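Long-range contact in Sso-CP2 metallo-carboxypetidase (Sulfolobus solfataricus, PDB 4MMO), which probably removes residues from the carboxyl ends of peptides as a zinc-dependent exopeptidase of the M20 family: residues T354-M359 and F430-Y434. Residues are numbered along the deposited sequence; the frame is centred on the assembly and turned at random.
Sequences TVVKAM and FLKLY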
ATOM      1  N   THR A 354      -5.610 -41.694 -21.613  1.00 23.59           N
ATOM      2  CA  THR A 354      -6.967 -42.219 -21.590  1.00 36.46           C
ATOM      3  C   THR A 354      -7.874 -41.419 -20.651  1.00 41.07           C
ATOM      4  O   THR A 354      -9.064 -41.243 -20.932  1.00 33.90           O
ATOM      5  CB  THR A 354      -6.985 -43.698 -21.179  1.00 45.04           C
ATOM      6  OG1 THR A 354      -6.234 -43.863 -19.973  1.00 51.78           O
ATOM      7  CG2 THR A 354      -6.370 -44.560 -22.273  1.00 48.81           C
ATOM      8  N   VAL A 355      -7.326 -40.932 -19.539  1.00 39.69           N
ATOM      9  CA  VAL A 355      -8.148 -40.178 -18.597  1.00 30.65           C
ATOM     10  C   VAL A 355      -8.641 -38.910 -19.283  1.00 30.85           C
ATOM     11  O   VAL A 355      -9.806 -38.537 -19.142  1.00 30.56           O
ATOM     12  CB  VAL A 355      -7.420 -39.867 -17.247  1.00 30.86           C
ATOM     13  CG1 VAL A 355      -6.244 -38.913 -17.438  1.00 23.85           C
ATOM     14  CG2 VAL A 355      -8.409 -39.296 -16.237  1.00 31.19           C
ATOM     15  N   VAL A 356      -7.775 -38.272 -20.067  1.00 33.19           N
ATOM     16  CA  VAL A 356      -8.185 -37.077 -20.801  1.00 34.71           C
ATOM     17  C   VAL A 356      -9.225 -37.447 -21.851  1.00 45.44           C
ATOM     18  O   VAL A 356     -10.251 -36.777 -21.983  1.00 34.72           O
ATOM     19  CB  VAL A 356      -6.988 -36.364 -21.466  1.00 34.58           C
ATOM     20  CG1 VAL A 356      -7.462 -35.266 -22.412  1.00 35.75           C
ATOM     21  CG2 VAL A 356      -6.075 -35.769 -20.405  1.00 37.02           C
ATOM     22  N   LYS A 357      -8.957 -38.520 -22.588  1.00 45.50           N
ATOM     23  CA  LYS A 357      -9.865 -38.980 -23.630  1.00 39.33           C
ATOM     24  C   LYS A 357     -11.238 -39.273 -23.047  1.00 35.09           C
ATOM     25  O   LYS A 357     -12.244 -38.783 -23.553  1.00 33.13           O
ATOM     26  CB  LYS A 357      -9.305 -40.231 -24.315  1.00 43.72           C
ATOM     27  CG  LYS A 357      -8.242 -39.935 -25.361  1.00 44.94           C
ATOM     28  CD  LYS A 357      -7.493 -41.195 -25.770  1.00 63.47           C
ATOM     29  CE  LYS A 357      -6.839 -41.042 -27.135  1.00 68.82           C
ATOM     30  NZ  LYS A 357      -6.034 -42.238 -27.505  1.00 82.52           N
ATOM     31  N   ALA A 358     -11.270 -40.063 -21.977  1.00 31.89           N
ATOM     32  CA  ALA A 358     -12.524 -40.386 -21.297  1.00 35.93           C
ATOM     33  C   ALA A 358     -13.259 -39.119 -20.868  1.00 36.92           C
ATOM     34  O   ALA A 358     -14.487 -39.061 -20.876  1.00 39.69           O
ATOM     35  CB  ALA A 358     -12.253 -41.269 -20.091  1.00 32.30           C
ATOM     36  N   MET A 359     -12.496 -38.096 -20.506  1.00 36.81           N
ATOM     37  CA  MET A 359     -13.070 -36.843 -20.038  1.00 45.87           C
ATOM     38  C   MET A 359     -13.668 -36.034 -21.200  1.00 42.12           C
ATOM     39  O   MET A 359     -14.774 -35.507 -21.098  1.00 31.18           O
ATOM     40  CB  MET A 359     -11.988 -36.036 -19.318  1.00 36.52           C
ATOM     41  CG  MET A 359     -12.507 -34.984 -18.377  1.00 58.49           C
ATOM     42  SD  MET A 359     -13.421 -35.616 -16.947  1.00 41.92           S
ATOM     43  CE  MET A 359     -12.101 -36.269 -15.933  1.00 61.48           C
ATOM     44  N   PHE A 430     -17.928 -40.314 -17.235  1.00 29.39           N
ATOM     45  CA  PHE A 430     -16.474 -40.366 -17.217  1.00 32.53           C
ATOM     46  C   PHE A 430     -15.982 -41.660 -16.574  1.00 38.27           C
ATOM     47  O   PHE A 430     -15.054 -42.288 -17.076  1.00 39.00           O
ATOM     48  CB  PHE A 430     -15.878 -39.156 -16.494  1.00 31.95           C
ATOM     49  CG  PHE A 430     -14.462 -39.369 -16.044  1.00 41.18           C
ATOM     50  CD1 PHE A 430     -13.421 -39.365 -16.961  1.00 26.28           C
ATOM     51  CD2 PHE A 430     -14.172 -39.596 -14.707  1.00 33.69           C
ATOM     52  CE1 PHE A 430     -12.116 -39.576 -16.552  1.00 37.24           C
ATOM     53  CE2 PHE A 430     -12.870 -39.810 -14.294  1.00 36.56           C
ATOM     54  CZ  PHE A 430     -11.840 -39.799 -15.217  1.00 38.35           C
ATOM     55  N   LEU A 431     -16.616 -42.062 -15.478  1.00 37.92           N
ATOM     56  CA  LEU A 431     -16.199 -43.252 -14.741  1.00 34.59           C
ATOM     57  C   LEU A 431     -16.557 -44.553 -15.474  1.00 34.56           C
ATOM     58  O   LEU A 431     -15.910 -45.576 -15.277  1.00 32.59           O
ATOM     59  CB  LEU A 431     -16.832 -43.264 -13.343  1.00 31.16           C
ATOM     60  CG  LEU A 431     -16.392 -42.191 -12.330  1.00 32.51           C
ATOM     61  CD1 LEU A 431     -17.288 -42.238 -11.112  1.00 28.85           C
ATOM     62  CD2 LEU A 431     -14.943 -42.370 -11.913  1.00 31.15           C
ATOM     63  N   LYS A 432     -17.607 -44.518 -16.286  1.00 34.43           N
ATOM     64  CA  LYS A 432     -18.005 -45.686 -17.069  1.00 44.97           C
ATOM     65  C   LYS A 432     -17.035 -45.892 -18.222  1.00 40.79           C
ATOM     66  O   LYS A 432     -16.754 -47.015 -18.630  1.00 54.97           O
ATOM     67  CB  LYS A 432     -19.419 -45.500 -17.619  1.00 39.62           C
ATOM     68  CG  LYS A 432     -20.526 -45.770 -16.616  1.00 50.77           C
ATOM     69  CD  LYS A 432     -21.865 -45.275 -17.132  1.00 51.65           C
ATOM     70  CE  LYS A 432     -23.015 -46.054 -16.522  1.00 75.12           C
ATOM     71  NZ  LYS A 432     -24.304 -45.317 -16.623  1.00 99.08           N
ATOM     72  N   LEU A 433     -16.504 -44.781 -18.716  1.00 41.40           N
ATOM     73  CA  LEU A 433     -15.741 -44.748 -19.950  1.00 38.93           C
ATOM     74  C   LEU A 433     -14.242 -44.947 -19.720  1.00 54.17           C
ATOM     75  O   LEU A 433     -13.569 -45.625 -20.503  1.00 45.79           O
ATOM     76  CB  LEU A 433     -15.999 -43.401 -20.619  1.00 39.27           C
ATOM     77  CG  LEU A 433     -15.594 -43.170 -22.067  1.00 67.06           C
ATOM     78  CD1 LEU A 433     -16.119 -44.264 -22.984  1.00 76.91           C
ATOM     79  CD2 LEU A 433     -16.135 -41.822 -22.480  1.00 38.15           C
ATOM     80  N   TYR A 434     -13.724 -44.363 -18.642  1.00 42.63           N
ATOM     81  CA  TYR A 434     -12.300 -44.463 -18.321  1.00 42.33           C
ATOM     82  C   TYR A 434     -11.776 -45.903 -18.296  1.00 46.58           C
ATOM     83  O   TYR A 434     -10.726 -46.189 -18.875  1.00 38.90           O
ATOM     84  CB  TYR A 434     -12.000 -43.778 -16.983  1.00 42.71           C
ATOM     85  CG  TYR A 434     -10.580 -43.975 -16.501  1.00 40.05           C
ATOM     86  CD1 TYR A 434      -9.501 -43.529 -17.253  1.00 40.24           C
ATOM     87  CD2 TYR A 434     -10.318 -44.602 -15.293  1.00 33.50           C
ATOM     88  CE1 TYR A 434      -8.203 -43.706 -16.816  1.00 40.59           C
ATOM     89  CE2 TYR A 434      -9.021 -44.779 -14.845  1.00 34.83           C
ATOM     90  CZ  TYR A 434      -7.970 -44.330 -15.609  1.00 35.12           C
ATOM     91  OH  TYR A 434      -6.682 -44.510 -15.166  1.00 49.02           O
TER
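The first turns of helix 354-367 lie against residues 430-434, the last of helix 417-433 and what follows it, closest at Ala358 and Tyr434, whose CA atoms are 5.1 Å apart. The small Ala358 permits this approach: its CB rests 3.7 Å from CA of Tyr434, with the Phe430 ring and Leu433 beside it. Met359, its chain folded back on itself, curls its methyl over one face of the Phe430 ring, CE lying 3.5 Å from the centroid and 17° off the normal in a CH-pi contact. SD sits over the same face, a Met-aromatic contact. With CG anti to the backbone N (chi1 161°), the Phe430 ring reaches across to helix 354-367, where CG2 of Val355 meets CZ at the ring edge, 3.6 Å away. Replacing Phe430 by an alanine is likely to open a gap between the helices and leave the Met359 methyl without its aromatic partner. CE1 of Tyr434 comes 3.9 Å from CB of Val355, while the Tyr434 hydroxyl is hydrogen-bonded to OG of Ser159. Both helices pack on the central mixed sheet of the M20 peptidase domain: Val355, Met359 and Phe430 touch Ile161 of strand 159-161, and Val355 and Met359 also meet Val396 of edge strand 395-396.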